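PDB 3BGH: putative neuraminyllactose-binding hemagglutinin homolog from Helicobacter pylori, which is an outer-membrane lipoprotein of unestablished function, probably an adhesin that may bind sialylated sugars such as neuraminyllactose. Local coordinates for residues F82-A85 against S86-P89; I88-D91 against I92-A96; K58-E61 against K62-L66; S69-L72 against E73-Y77. All coordinates share one frame; numbering follows the deposited sequence.

How the interactions relate
All four interactions are local and lie in one run of chain, residues 58 to 96, in the order interaction 3, interaction 4, interaction 1, interaction 2. Interactions 3 and 4 share helix 54-73, their centres about 16 Å apart; the second ends it, just before strand 78-82. Interaction 1 turns the chain out of that strand, and interaction 2, its centre about 10 Å further on, starts helix 90-95; the two share Ile88 and Pro89. Interaction 1 also touches interaction 3, Phe82 O meeting Phe65 CZ at 3.7 Å. Together they trace the helix and second strand of a beta-alpha-beta unit and what follows, all with side chains on strand 38-48 of the mixed sheet.

Interaction 1: residues F82-A85 against S86-P89; sequences FKDA and SEIP
The ring of Phe82 lies against the turn that follows it, with Ile88 CA over one face. The side chains of Phe82 and Ile88 meet at about a right angle, CD2 of the phenylalanine lying 3.7 Å from CG1 of the isoleucine. The Phe82 and Pro89 side chains approach from opposite directions, Pro89 CD 3.6 Å from Phe82 CZ; a flat aromatic residue suits this place because it can serve both neighbours at once. Glu87 reaches back toward the strand end. With its chain extended beyond CG (chi2 177°), its OE1 accepts the backbone N-H of Lys83 at 3.2 Å, in a nearly straight bond (166°) that arrives from above the carboxylate plane. The turn is closed by Glu87 N to Asp84 O and by Ile88 N to Ala85 O, each 3.2 Å. Asp84 and Glu87 bring like charges near each other, OD2 to OE2 4.2 Å, but Asp84 OD1 is paired with Lys45, which probably eases the repulsion. Ala85, with its small side chain, touches Ile42, which probably helps the 3-10 turn lie close to strand 38-48. The turn leads from strand 78-82 toward helix 90-95, while Phe82 and Ile88 both rest on Val40.

Interaction 2: residues I88-D91 against I92-A96; sequences IPQD and IKEKA
Lys93 folds back over the start of its own helix to reach Ile88. In this polar link, Lys93 NZ donates to Ile88 O at 2.9 Å, coming in tilted 29° from the carbonyl plane. Bends at chi3 and chi4 (-137° and -64°) curl the long chain back to that carbonyl, a reach for which lysine has the needed length and flexibility. Backbone bonds begin with Pro89 O, which accepts Lys93 N at 3.0 Å in the carbonyl plane and Ile92 N more weakly. Gln90 O takes Glu94 N at 2.8 Å, the donor nearly along the C=O axis. Pro89 occupies the N-cap of helix 90-95; proline has no N-H to leave without a partner at this end and no polar side chain to cap with, and it contributes its carbonyl, which takes the first backbone N-H groups. The two isoleucines pack on the side toward the sheet, both touching Val40 of strand 38-48; Ile88 CG2 meets Ile92 CG2 at 3.8 Å, the branched chains crossing at about a right angle. Pro89 and Ile92 instead run side by side, with CG of the proline 3.6 Å from CG1 of the isoleucine.

Interaction 3: residues K58-E61 against K62-L66; sequences KEFE and KSLFL
Ser63 turns its hydroxyl back onto the preceding helical turn, where OG donates to Glu59 O at 2.7 Å. The same carbonyl oxygen receives Ser63 N at 2.9 Å, and the two donors reach it from opposite faces of its plane, so one residue grips a single acceptor twice. With OG beside its own backbone N (chi1 -56°), the hydroxyl is aimed back toward the N-terminal end of the helix, at the carbonyl four residues earlier, and a small serine can satisfy its polar group in a buried place without needing a distant partner. At the more open side of the helix, Glu59 OE1 forms a salt bridge with Lys62 NZ at 3.2 Å. These chains cross obliquely and meet three residues apart, the glutamate bent at chi2 and the lysine at chi4, which suits two long, flexible charged residues. On the buried side Phe60 and Leu64 lie side by side and point the same way, with CE2 of the ring 3.8 Å from CD1 of the leucine. The backbone ladder includes Lys62 N to Lys58 O at 2.8 Å, followed by weaker bonds at Leu64 and Phe65.

The surroundings help to place these groups. Phe60 makes edge-to-face contacts with Phe23 and with Tyr198 of helix 186-208, a helix that Leu64 also packs against. Glu61 OE2 is held by the backbone N of Ile46, while Phe65 lies on Leu41 and Pro44 of strand 38-48. The whole is an amphipathic stretch of alpha-helix 54-73, the helix of the beta-alpha-beta unit joining parallel strands 38-48 and 78-82.

Interaction 4: residues S69-L72 against E73-Y77; sequences SSFL and ERKGY
With CG anti to the backbone N (chi1 178°), the Phe71 ring stands out from the helix, on the side where Lys75 follows one turn on, its chain bent at chi2. CD of the lysine stands 4.1 Å above the plane of the Phe71 ring, offset toward the rim, so this one methylene lies over the margin of one face. Lys75 NZ stays beside the ring rim, 4.2 Å from CE1 of Phe71, and is a long, weak partner of a sulfate ion, probably from the crystallisation liquor. Tyr77, its CG beside the backbone N (chi1 -56°), turns a ring edge to Leu72 O, with CD2 3.4 Å from that oxygen. The apolar side of the same pair is looser, Leu72 CD2 lying 4.2 Å from Tyr77 CD2.

Two regular bonds finish the helix, Glu73 N to Ser69 O and Arg74 N to Ser70 O, each 2.9 Å. Beyond them the chain makes a Schellman motif at Gly76, whose positive phi (115°) would jam a side chain against the carbonyl before it, so glycine fits here. A type I turn runs from Glu73 to Gly76, and Tyr77 N returns a weak bond to Leu72 O. Outside, Arg74 NE is held by Gly29 O and Ser69 OG by Gln81. The end of helix 54-73 lies on the sheet, Leu72 resting on Val39 of strand 38-48 and Val79 of strand 78-82, while Tyr77 reaches Met214 of helix 211-223.

Interaction 1: residues F82-A85 against S86-P89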
ATOM      1  N   PHE A  82      -3.552  23.667 -10.660  1.00 73.94           N
ATOM      2  CA  PHE A  82      -4.446  23.091 -11.665  1.00 75.47           C
ATOM      3  C   PHE A  82      -4.914  21.746 -11.145  1.00 76.79           C
ATOM      4  O   PHE A  82      -4.335  21.234 -10.188  1.00 76.85           O
ATOM      5  CB  PHE A  82      -3.720  22.950 -13.012  1.00 75.08           C
ATOM      6  CG  PHE A  82      -3.290  24.270 -13.607  1.00 75.36           C
ATOM      7  CD1 PHE A  82      -4.203  25.074 -14.293  1.00 75.89           C
ATOM      8  CD2 PHE A  82      -1.971  24.719 -13.464  1.00 75.39           C
ATOM      9  CE1 PHE A  82      -3.815  26.302 -14.838  1.00 75.48           C
ATOM     10  CE2 PHE A  82      -1.567  25.938 -14.001  1.00 74.57           C
ATOM     11  CZ  PHE A  82      -2.494  26.731 -14.693  1.00 75.22           C
ATOM     12  N   LYS A  83      -5.959  21.176 -11.738  1.00 78.54           N
ATOM     13  CA  LYS A  83      -6.431  19.867 -11.287  1.00 80.87           C
ATOM     14  C   LYS A  83      -5.902  18.679 -12.097  1.00 81.47           C
ATOM     15  O   LYS A  83      -5.913  17.551 -11.609  1.00 81.58           O
ATOM     16  CB  LYS A  83      -7.956  19.816 -11.155  1.00 81.13           C
ATOM     17  CG  LYS A  83      -8.427  20.279  -9.779  1.00 82.47           C
ATOM     18  CD  LYS A  83      -9.962  20.332  -9.641  1.00 82.52           C
ATOM     19  CE  LYS A  83     -10.348  21.084  -8.339  1.00 83.49           C
ATOM     20  NZ  LYS A  83     -11.825  21.071  -8.067  1.00 84.36           N
ATOM     21  N   ASP A  84      -5.447  18.938 -13.324  1.00 82.39           N
ATOM     22  CA  ASP A  84      -4.836  17.923 -14.190  1.00 83.34           C
ATOM     23  C   ASP A  84      -3.745  18.621 -15.010  1.00 83.61           C
ATOM     24  O   ASP A  84      -3.800  19.845 -15.192  1.00 83.61           O
ATOM     25  CB  ASP A  84      -5.881  17.272 -15.112  1.00 83.73           C
ATOM     26  CG  ASP A  84      -6.941  16.445 -14.343  1.00 85.97           C
ATOM     27  OD1 ASP A  84      -6.583  15.534 -13.556  1.00 87.86           O
ATOM     28  OD2 ASP A  84      -8.151  16.691 -14.542  1.00 88.17           O
ATOM     29  N   ALA A  85      -2.755  17.867 -15.489  1.00 83.74           N
ATOM     30  CA  ALA A  85      -1.638  18.460 -16.243  1.00 84.29           C
ATOM     31  C   ALA A  85      -2.075  19.017 -17.598  1.00 84.69           C
ATOM     32  O   ALA A  85      -1.458  19.929 -18.146  1.00 84.42           O
ATOM     33  CB  ALA A  85      -0.508  17.460 -16.415  1.00 84.18           C
ATOM     34  N   SER A  86      -3.155  18.457 -18.121  1.00 85.63           N
ATOM     35  CA  SER A  86      -3.728  18.884 -19.392  1.00 86.48           C
ATOM     36  C   SER A  86      -4.335  20.292 -19.320  1.00 86.71           C
ATOM     37  O   SER A  86      -4.493  20.951 -20.349  1.00 86.89           O
ATOM     38  CB  SER A  86      -4.780  17.869 -19.857  1.00 86.68           C
ATOM     39  OG  SER A  86      -5.708  17.573 -18.814  1.00 86.84           O
ATOM     40  N   GLU A  87      -4.673  20.750 -18.114  1.00 86.82           N
ATOM     41  CA  GLU A  87      -5.200  22.114 -17.931  1.00 86.88           C
ATOM     42  C   GLU A  87      -4.106  23.177 -17.870  1.00 86.89           C
ATOM     43  O   GLU A  87      -4.406  24.354 -17.651  1.00 87.48           O
ATOM     44  CB  GLU A  87      -6.055  22.232 -16.666  1.00 86.75           C
ATOM     45  CG  GLU A  87      -7.240  21.279 -16.576  1.00 86.77           C
ATOM     46  CD  GLU A  87      -8.006  21.412 -15.252  1.00 87.12           C
ATOM     47  OE1 GLU A  87      -7.554  22.158 -14.341  1.00 86.05           O
ATOM     48  OE2 GLU A  87      -9.072  20.763 -15.124  1.00 88.33           O
ATOM     49  N   ILE A  88      -2.846  22.781 -18.042  1.00 86.62           N
ATOM     50  CA  ILE A  88      -1.764  23.760 -17.974  1.00 86.15           C
ATOM     51  C   ILE A  88      -1.603  24.443 -19.330  1.00 86.34           C
ATOM     52  O   ILE A  88      -1.285  23.783 -20.330  1.00 86.41           O
ATOM     53  CB  ILE A  88      -0.420  23.161 -17.493  1.00 85.94           C
ATOM     54  CG1 ILE A  88      -0.561  22.542 -16.101  1.00 85.29           C
ATOM     55  CG2 ILE A  88       0.659  24.240 -17.462  1.00 85.10           C
ATOM     56  CD1 ILE A  88       0.555  21.557 -15.753  1.00 83.57           C
ATOM     57  N   PRO A  89      -1.858  25.762 -19.373  1.00 86.29           N
ATOM     58  CA  PRO A  89      -1.649  26.557 -20.587  1.00 86.31           C
ATOM     59  C   PRO A  89      -0.168  26.747 -20.947  1.00 86.31           C
ATOM     60  O   PRO A  89       0.698  26.811 -20.057  1.00 85.73           O
ATOM     61  CB  PRO A  89      -2.304  27.903 -20.245  1.00 86.36           C
ATOM     62  CG  PRO A  89      -2.280  27.984 -18.760  1.00 86.00           C
ATOM     63  CD  PRO A  89      -2.400  26.572 -18.266  1.00 86.26           C
TER

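Interaction 2: residues I88-D91 against I92-A96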
ATOM      1  N   ILE A  88      -2.846  22.781 -18.042  1.00 86.62           N
ATOM      2  CA  ILE A  88      -1.764  23.760 -17.974  1.00 86.15           C
ATOM      3  C   ILE A  88      -1.603  24.443 -19.330  1.00 86.34           C
ATOM      4  O   ILE A  88      -1.285  23.783 -20.330  1.00 86.41           O
ATOM      5  CB  ILE A  88      -0.420  23.161 -17.493  1.00 85.94           C
ATOM      6  CG1 ILE A  88      -0.561  22.542 -16.101  1.00 85.29           C
ATOM      7  CG2 ILE A  88       0.659  24.240 -17.462  1.00 85.10           C
ATOM      8  CD1 ILE A  88       0.555  21.557 -15.753  1.00 83.57           C
ATOM      9  N   PRO A  89      -1.858  25.762 -19.373  1.00 86.29           N
ATOM     10  CA  PRO A  89      -1.649  26.557 -20.587  1.00 86.31           C
ATOM     11  C   PRO A  89      -0.168  26.747 -20.947  1.00 86.31           C
ATOM     12  O   PRO A  89       0.698  26.811 -20.057  1.00 85.73           O
ATOM     13  CB  PRO A  89      -2.304  27.903 -20.245  1.00 86.36           C
ATOM     14  CG  PRO A  89      -2.280  27.984 -18.760  1.00 86.00           C
ATOM     15  CD  PRO A  89      -2.400  26.572 -18.266  1.00 86.26           C
ATOM     16  N   GLN A  90       0.095  26.847 -22.251  1.00 86.20           N
ATOM     17  CA  GLN A  90       1.443  27.035 -22.784  1.00 86.39           C
ATOM     18  C   GLN A  90       2.193  28.179 -22.139  1.00 85.89           C
ATOM     19  O   GLN A  90       3.363  28.041 -21.783  1.00 85.69           O
ATOM     20  CB  GLN A  90       1.392  27.258 -24.289  1.00 86.52           C
ATOM     21  CG  GLN A  90       1.584  25.997 -25.079  1.00 88.60           C
ATOM     22  CD  GLN A  90       3.048  25.709 -25.393  1.00 91.77           C
ATOM     23  OE1 GLN A  90       3.352  24.984 -26.345  1.00 93.04           O
ATOM     24  NE2 GLN A  90       3.963  26.283 -24.607  1.00 92.71           N
ATOM     25  N   ASP A  91       1.523  29.318 -21.998  1.00 85.62           N
ATOM     26  CA  ASP A  91       2.124  30.461 -21.330  1.00 85.28           C
ATOM     27  C   ASP A  91       2.830  30.038 -20.038  1.00 84.31           C
ATOM     28  O   ASP A  91       3.938  30.496 -19.730  1.00 83.73           O
ATOM     29  CB  ASP A  91       1.064  31.494 -20.987  1.00 85.50           C
ATOM     30  CG  ASP A  91       1.663  32.849 -20.698  1.00 88.20           C
ATOM     31  OD1 ASP A  91       2.345  33.024 -19.643  1.00 89.81           O
ATOM     32  OD2 ASP A  91       1.467  33.738 -21.559  1.00 91.38           O
ATOM     33  N   ILE A  92       2.149  29.174 -19.286  1.00 83.58           N
ATOM     34  CA  ILE A  92       2.664  28.658 -18.025  1.00 82.43           C
ATOM     35  C   ILE A  92       3.792  27.663 -18.285  1.00 81.71           C
ATOM     36  O   ILE A  92       4.888  27.873 -17.791  1.00 81.68           O
ATOM     37  CB  ILE A  92       1.542  28.041 -17.158  1.00 82.49           C
ATOM     38  CG1 ILE A  92       0.485  29.102 -16.787  1.00 81.37           C
ATOM     39  CG2 ILE A  92       2.132  27.377 -15.932  1.00 82.13           C
ATOM     40  CD1 ILE A  92       1.016  30.256 -15.965  1.00 80.21           C
ATOM     41  N   LYS A  93       3.547  26.624 -19.083  1.00 80.79           N
ATOM     42  CA  LYS A  93       4.604  25.667 -19.430  1.00 80.78           C
ATOM     43  C   LYS A  93       5.932  26.374 -19.766  1.00 80.88           C
ATOM     44  O   LYS A  93       6.999  25.956 -19.307  1.00 80.47           O
ATOM     45  CB  LYS A  93       4.219  24.763 -20.610  1.00 80.49           C
ATOM     46  CG  LYS A  93       3.010  23.832 -20.447  1.00 80.59           C
ATOM     47  CD  LYS A  93       3.107  22.683 -21.478  1.00 80.94           C
ATOM     48  CE  LYS A  93       1.788  22.344 -22.160  1.00 83.05           C
ATOM     49  NZ  LYS A  93       0.732  21.831 -21.228  1.00 83.57           N
ATOM     50  N   GLU A  94       5.861  27.446 -20.558  1.00 81.09           N
ATOM     51  CA  GLU A  94       7.070  28.154 -21.019  1.00 81.62           C
ATOM     52  C   GLU A  94       7.845  28.830 -19.886  1.00 80.73           C
ATOM     53  O   GLU A  94       9.075  28.979 -19.963  1.00 80.36           O
ATOM     54  CB  GLU A  94       6.749  29.177 -22.126  1.00 82.34           C
ATOM     55  CG  GLU A  94       6.393  28.545 -23.498  1.00 85.60           C
ATOM     56  CD  GLU A  94       7.612  28.243 -24.403  1.00 89.39           C
ATOM     57  OE1 GLU A  94       8.744  28.753 -24.135  1.00 90.60           O
ATOM     58  OE2 GLU A  94       7.417  27.491 -25.398  1.00 90.05           O
ATOM     59  N   LYS A  95       7.130  29.216 -18.835  1.00 79.69           N
ATOM     60  CA  LYS A  95       7.715  30.013 -17.756  1.00 79.47           C
ATOM     61  C   LYS A  95       8.096  29.228 -16.475  1.00 77.91           C
ATOM     62  O   LYS A  95       9.014  29.626 -15.753  1.00 78.17           O
ATOM     63  CB  LYS A  95       6.782  31.197 -17.432  1.00 79.52           C
ATOM     64  CG  LYS A  95       7.507  32.448 -16.941  1.00 80.72           C
ATOM     65  CD  LYS A  95       6.604  33.695 -17.013  1.00 81.65           C
ATOM     66  CE  LYS A  95       5.464  33.666 -15.981  1.00 83.85           C
ATOM     67  NZ  LYS A  95       6.015  33.611 -14.592  1.00 85.27           N
ATOM     68  N   ALA A  96       7.401  28.122 -16.199  1.00 76.20           N
ATOM     69  CA  ALA A  96       7.535  27.398 -14.922  1.00 74.11           C
ATOM     70  C   ALA A  96       8.904  26.756 -14.766  1.00 72.55           C
ATOM     71  O   ALA A  96       9.511  26.353 -15.751  1.00 72.93           O
ATOM     72  CB  ALA A  96       6.457  26.351 -14.809  1.00 74.19           C
TER

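Interaction 3: residues K58-E61 against K62-L66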
ATOM      1  N   LYS A  58     -10.812  13.257  -0.011  1.00 53.33           N
ATOM      2  CA  LYS A  58     -10.941  14.620  -0.538  1.00 54.20           C
ATOM      3  C   LYS A  58     -10.259  15.663   0.363  1.00 53.95           C
ATOM      4  O   LYS A  58      -9.516  16.512  -0.104  1.00 53.48           O
ATOM      5  CB  LYS A  58     -12.416  14.981  -0.759  1.00 55.18           C
ATOM      6  CG  LYS A  58     -12.966  14.497  -2.097  1.00 59.81           C
ATOM      7  CD  LYS A  58     -14.441  13.982  -1.989  1.00 62.78           C
ATOM      8  CE  LYS A  58     -14.977  13.518  -3.358  1.00 64.01           C
ATOM      9  NZ  LYS A  58     -16.296  12.737  -3.306  1.00 67.11           N
ATOM     10  N   GLU A  59     -10.497  15.569   1.659  1.00 53.56           N
ATOM     11  CA  GLU A  59      -9.993  16.539   2.590  1.00 53.47           C
ATOM     12  C   GLU A  59      -8.471  16.367   2.811  1.00 53.53           C
ATOM     13  O   GLU A  59      -7.733  17.349   2.963  1.00 52.75           O
ATOM     14  CB  GLU A  59     -10.837  16.439   3.851  1.00 54.00           C
ATOM     15  CG  GLU A  59     -10.141  16.575   5.149  1.00 58.97           C
ATOM     16  CD  GLU A  59     -10.402  17.884   5.810  1.00 66.40           C
ATOM     17  OE1 GLU A  59     -10.404  18.921   5.089  1.00 71.98           O
ATOM     18  OE2 GLU A  59     -10.576  17.877   7.058  1.00 68.33           O
ATOM     19  N   PHE A  60      -8.015  15.115   2.806  1.00 53.39           N
ATOM     20  CA  PHE A  60      -6.594  14.775   2.737  1.00 53.49           C
ATOM     21  C   PHE A  60      -5.932  15.323   1.449  1.00 54.42           C
ATOM     22  O   PHE A  60      -4.849  15.898   1.514  1.00 55.20           O
ATOM     23  CB  PHE A  60      -6.431  13.244   2.846  1.00 51.58           C
ATOM     24  CG  PHE A  60      -5.039  12.778   3.132  1.00 49.62           C
ATOM     25  CD1 PHE A  60      -4.696  12.284   4.396  1.00 48.57           C
ATOM     26  CD2 PHE A  60      -4.077  12.760   2.136  1.00 45.02           C
ATOM     27  CE1 PHE A  60      -3.399  11.811   4.659  1.00 48.46           C
ATOM     28  CE2 PHE A  60      -2.791  12.296   2.406  1.00 46.72           C
ATOM     29  CZ  PHE A  60      -2.448  11.815   3.655  1.00 47.97           C
ATOM     30  N   GLU A  61      -6.554  15.144   0.292  1.00 55.22           N
ATOM     31  CA  GLU A  61      -6.003  15.716  -0.957  1.00 57.23           C
ATOM     32  C   GLU A  61      -6.059  17.249  -1.006  1.00 58.61           C
ATOM     33  O   GLU A  61      -5.167  17.870  -1.585  1.00 59.74           O
ATOM     34  CB  GLU A  61      -6.731  15.210  -2.193  1.00 56.32           C
ATOM     35  CG  GLU A  61      -6.394  13.816  -2.591  1.00 57.34           C
ATOM     36  CD  GLU A  61      -7.409  13.227  -3.581  1.00 56.63           C
ATOM     37  OE1 GLU A  61      -8.465  13.839  -3.840  1.00 57.55           O
ATOM     38  OE2 GLU A  61      -7.143  12.145  -4.108  1.00 53.70           O
ATOM     39  N   LYS A  62      -7.109  17.845  -0.436  1.00 59.74           N
ATOM     40  CA  LYS A  62      -7.302  19.295  -0.474  1.00 61.13           C
ATOM     41  C   LYS A  62      -6.317  19.959   0.459  1.00 60.10           C
ATOM     42  O   LYS A  62      -5.704  20.948   0.099  1.00 60.53           O
ATOM     43  CB  LYS A  62      -8.761  19.707  -0.136  1.00 62.03           C
ATOM     44  CG  LYS A  62      -8.934  21.092   0.623  1.00 63.60           C
ATOM     45  CD  LYS A  62     -10.421  21.563   0.778  1.00 64.83           C
ATOM     46  CE  LYS A  62     -10.675  22.407   2.062  1.00 68.44           C
ATOM     47  NZ  LYS A  62     -10.658  21.549   3.325  1.00 71.50           N
ATOM     48  N   SER A  63      -6.144  19.417   1.657  1.00 59.69           N
ATOM     49  CA  SER A  63      -5.220  20.020   2.598  1.00 58.98           C
ATOM     50  C   SER A  63      -3.769  20.051   2.116  1.00 58.85           C
ATOM     51  O   SER A  63      -3.084  21.043   2.330  1.00 59.30           O
ATOM     52  CB  SER A  63      -5.338  19.365   3.954  1.00 58.96           C
ATOM     53  OG  SER A  63      -6.684  19.451   4.366  1.00 59.53           O
ATOM     54  N   LEU A  64      -3.315  18.984   1.459  1.00 58.41           N
ATOM     55  CA  LEU A  64      -1.921  18.851   1.008  1.00 57.94           C
ATOM     56  C   LEU A  64      -1.655  19.890  -0.058  1.00 58.10           C
ATOM     57  O   LEU A  64      -0.595  20.501  -0.132  1.00 56.85           O
ATOM     58  CB  LEU A  64      -1.642  17.442   0.431  1.00 57.33           C
ATOM     59  CG  LEU A  64      -1.362  16.225   1.321  1.00 57.00           C
ATOM     60  CD1 LEU A  64      -0.997  15.012   0.454  1.00 55.74           C
ATOM     61  CD2 LEU A  64      -0.211  16.475   2.316  1.00 56.00           C
ATOM     62  N   PHE A  65      -2.669  20.077  -0.883  1.00 59.37           N
ATOM     63  CA  PHE A  65      -2.621  20.963  -2.020  1.00 59.99           C
ATOM     64  C   PHE A  65      -2.479  22.421  -1.545  1.00 59.90           C
ATOM     65  O   PHE A  65      -1.626  23.166  -2.033  1.00 60.80           O
ATOM     66  CB  PHE A  65      -3.902  20.727  -2.797  1.00 60.99           C
ATOM     67  CG  PHE A  65      -3.921  21.329  -4.153  1.00 61.90           C
ATOM     68  CD1 PHE A  65      -2.792  21.315  -4.955  1.00 63.49           C
ATOM     69  CD2 PHE A  65      -5.090  21.897  -4.636  1.00 63.03           C
ATOM     70  CE1 PHE A  65      -2.818  21.873  -6.233  1.00 62.79           C
ATOM     71  CE2 PHE A  65      -5.134  22.461  -5.901  1.00 65.09           C
ATOM     72  CZ  PHE A  65      -3.998  22.453  -6.710  1.00 63.46           C
ATOM     73  N   LEU A  66      -3.270  22.821  -0.559  1.00 59.52           N
ATOM     74  CA  LEU A  66      -3.284  24.224  -0.163  1.00 58.88           C
ATOM     75  C   LEU A  66      -2.044  24.502   0.646  1.00 59.19           C
ATOM     76  O   LEU A  66      -1.340  25.483   0.399  1.00 59.88           O
ATOM     77  CB  LEU A  66      -4.545  24.592   0.627  1.00 58.78           C
ATOM     78  CG  LEU A  66      -5.924  24.409  -0.039  1.00 57.42           C
ATOM     79  CD1 LEU A  66      -6.996  24.649   0.991  1.00 53.15           C
ATOM     80  CD2 LEU A  66      -6.132  25.319  -1.254  1.00 54.32           C
TER

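Interaction 4: residues S69-L72 against E73-Y77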
ATOM      1  N   SER A  69       1.008  24.795  -1.418  1.00 62.93           N
ATOM      2  CA  SER A  69       1.032  26.139  -1.987  1.00 63.90           C
ATOM      3  C   SER A  69       1.534  27.141  -0.933  1.00 64.14           C
ATOM      4  O   SER A  69       2.467  27.893  -1.216  1.00 64.02           O
ATOM      5  CB  SER A  69      -0.310  26.516  -2.588  1.00 64.03           C
ATOM      6  OG  SER A  69      -0.539  25.746  -3.760  1.00 64.53           O
ATOM      7  N   SER A  70       0.998  27.083   0.292  1.00 64.63           N
ATOM      8  CA  SER A  70       1.417  28.014   1.370  1.00 65.49           C
ATOM      9  C   SER A  70       2.867  27.893   1.734  1.00 65.44           C
ATOM     10  O   SER A  70       3.534  28.903   1.962  1.00 66.40           O
ATOM     11  CB  SER A  70       0.615  27.842   2.646  1.00 64.74           C
ATOM     12  OG  SER A  70      -0.690  28.291   2.420  1.00 68.42           O
ATOM     13  N   PHE A  71       3.334  26.651   1.837  1.00 64.96           N
ATOM     14  CA  PHE A  71       4.733  26.376   2.066  1.00 64.00           C
ATOM     15  C   PHE A  71       5.593  26.997   0.961  1.00 64.52           C
ATOM     16  O   PHE A  71       6.589  27.657   1.238  1.00 64.75           O
ATOM     17  CB  PHE A  71       4.969  24.875   2.092  1.00 62.81           C
ATOM     18  CG  PHE A  71       6.396  24.510   2.275  1.00 60.20           C
ATOM     19  CD1 PHE A  71       6.965  24.521   3.546  1.00 58.58           C
ATOM     20  CD2 PHE A  71       7.183  24.167   1.179  1.00 56.99           C
ATOM     21  CE1 PHE A  71       8.317  24.177   3.730  1.00 56.90           C
ATOM     22  CE2 PHE A  71       8.522  23.828   1.347  1.00 56.21           C
ATOM     23  CZ  PHE A  71       9.089  23.832   2.622  1.00 56.43           C
ATOM     24  N   LEU A  72       5.207  26.785  -0.291  1.00 64.83           N
ATOM     25  CA  LEU A  72       5.983  27.286  -1.407  1.00 65.91           C
ATOM     26  C   LEU A  72       6.044  28.819  -1.436  1.00 66.99           C
ATOM     27  O   LEU A  72       7.123  29.403  -1.428  1.00 67.36           O
ATOM     28  CB  LEU A  72       5.469  26.698  -2.715  1.00 65.75           C
ATOM     29  CG  LEU A  72       5.824  25.212  -2.833  1.00 64.79           C
ATOM     30  CD1 LEU A  72       4.938  24.576  -3.852  1.00 63.88           C
ATOM     31  CD2 LEU A  72       7.305  24.986  -3.138  1.00 63.88           C
ATOM     32  N   GLU A  73       4.883  29.459  -1.426  1.00 68.49           N
ATOM     33  CA  GLU A  73       4.776  30.906  -1.325  1.00 69.38           C
ATOM     34  C   GLU A  73       5.613  31.426  -0.171  1.00 69.89           C
ATOM     35  O   GLU A  73       6.508  32.230  -0.388  1.00 70.81           O
ATOM     36  CB  GLU A  73       3.324  31.306  -1.177  1.00 69.63           C
ATOM     37  CG  GLU A  73       2.530  31.056  -2.446  1.00 71.98           C
ATOM     38  CD  GLU A  73       1.030  31.156  -2.231  1.00 76.33           C
ATOM     39  OE1 GLU A  73       0.573  30.947  -1.079  1.00 77.61           O
ATOM     40  OE2 GLU A  73       0.303  31.431  -3.221  1.00 78.30           O
ATOM     41  N   ARG A  74       5.389  30.919   1.040  1.00 70.02           N
ATOM     42  CA  ARG A  74       6.208  31.314   2.180  1.00 70.01           C
ATOM     43  C   ARG A  74       7.712  31.122   1.919  1.00 69.83           C
ATOM     44  O   ARG A  74       8.545  31.481   2.746  1.00 70.45           O
ATOM     45  CB  ARG A  74       5.792  30.546   3.431  1.00 70.25           C
ATOM     46  CG  ARG A  74       6.690  30.788   4.625  1.00 71.14           C
ATOM     47  CD  ARG A  74       6.059  31.753   5.587  1.00 74.42           C
ATOM     48  NE  ARG A  74       5.471  31.070   6.741  1.00 75.87           N
ATOM     49  CZ  ARG A  74       4.190  30.707   6.838  1.00 77.60           C
ATOM     50  NH1 ARG A  74       3.763  30.086   7.941  1.00 75.55           N
ATOM     51  NH2 ARG A  74       3.331  30.959   5.838  1.00 76.61           N
ATOM     52  N   LYS A  75       8.061  30.556   0.774  1.00 69.21           N
ATOM     53  CA  LYS A  75       9.449  30.209   0.513  1.00 68.73           C
ATOM     54  C   LYS A  75       9.920  30.953  -0.719  1.00 68.03           C
ATOM     55  O   LYS A  75      11.066  30.809  -1.149  1.00 67.51           O
ATOM     56  CB  LYS A  75       9.587  28.697   0.346  1.00 68.61           C
ATOM     57  CG  LYS A  75      10.600  28.094   1.294  1.00 69.04           C
ATOM     58  CD  LYS A  75      10.076  27.858   2.727  1.00 66.14           C
ATOM     59  CE  LYS A  75      11.258  27.585   3.642  1.00 67.12           C
ATOM     60  NZ  LYS A  75      10.895  27.221   5.041  1.00 69.34           N
ATOM     61  N   GLY A  76       9.005  31.743  -1.273  1.00 67.35           N
ATOM     62  CA  GLY A  76       9.355  32.799  -2.202  1.00 67.02           C
ATOM     63  C   GLY A  76       8.833  32.586  -3.602  1.00 66.95           C
ATOM     64  O   GLY A  76       8.890  33.505  -4.430  1.00 67.47           O
ATOM     65  N   TYR A  77       8.311  31.392  -3.866  1.00 65.97           N
ATOM     66  CA  TYR A  77       7.895  30.997  -5.206  1.00 65.58           C
ATOM     67  C   TYR A  77       6.551  31.564  -5.622  1.00 66.43           C
ATOM     68  O   TYR A  77       5.735  31.954  -4.789  1.00 66.46           O
ATOM     69  CB  TYR A  77       7.872  29.458  -5.324  1.00 64.42           C
ATOM     70  CG  TYR A  77       9.197  28.826  -4.984  1.00 62.70           C
ATOM     71  CD1 TYR A  77      10.131  28.553  -5.980  1.00 60.06           C
ATOM     72  CD2 TYR A  77       9.523  28.506  -3.662  1.00 62.12           C
ATOM     73  CE1 TYR A  77      11.348  27.988  -5.669  1.00 59.26           C
ATOM     74  CE2 TYR A  77      10.762  27.937  -3.344  1.00 59.78           C
ATOM     75  CZ  TYR A  77      11.660  27.690  -4.359  1.00 59.58           C
ATOM     76  OH  TYR A  77      12.879  27.133  -4.068  1.00 60.15           O
TER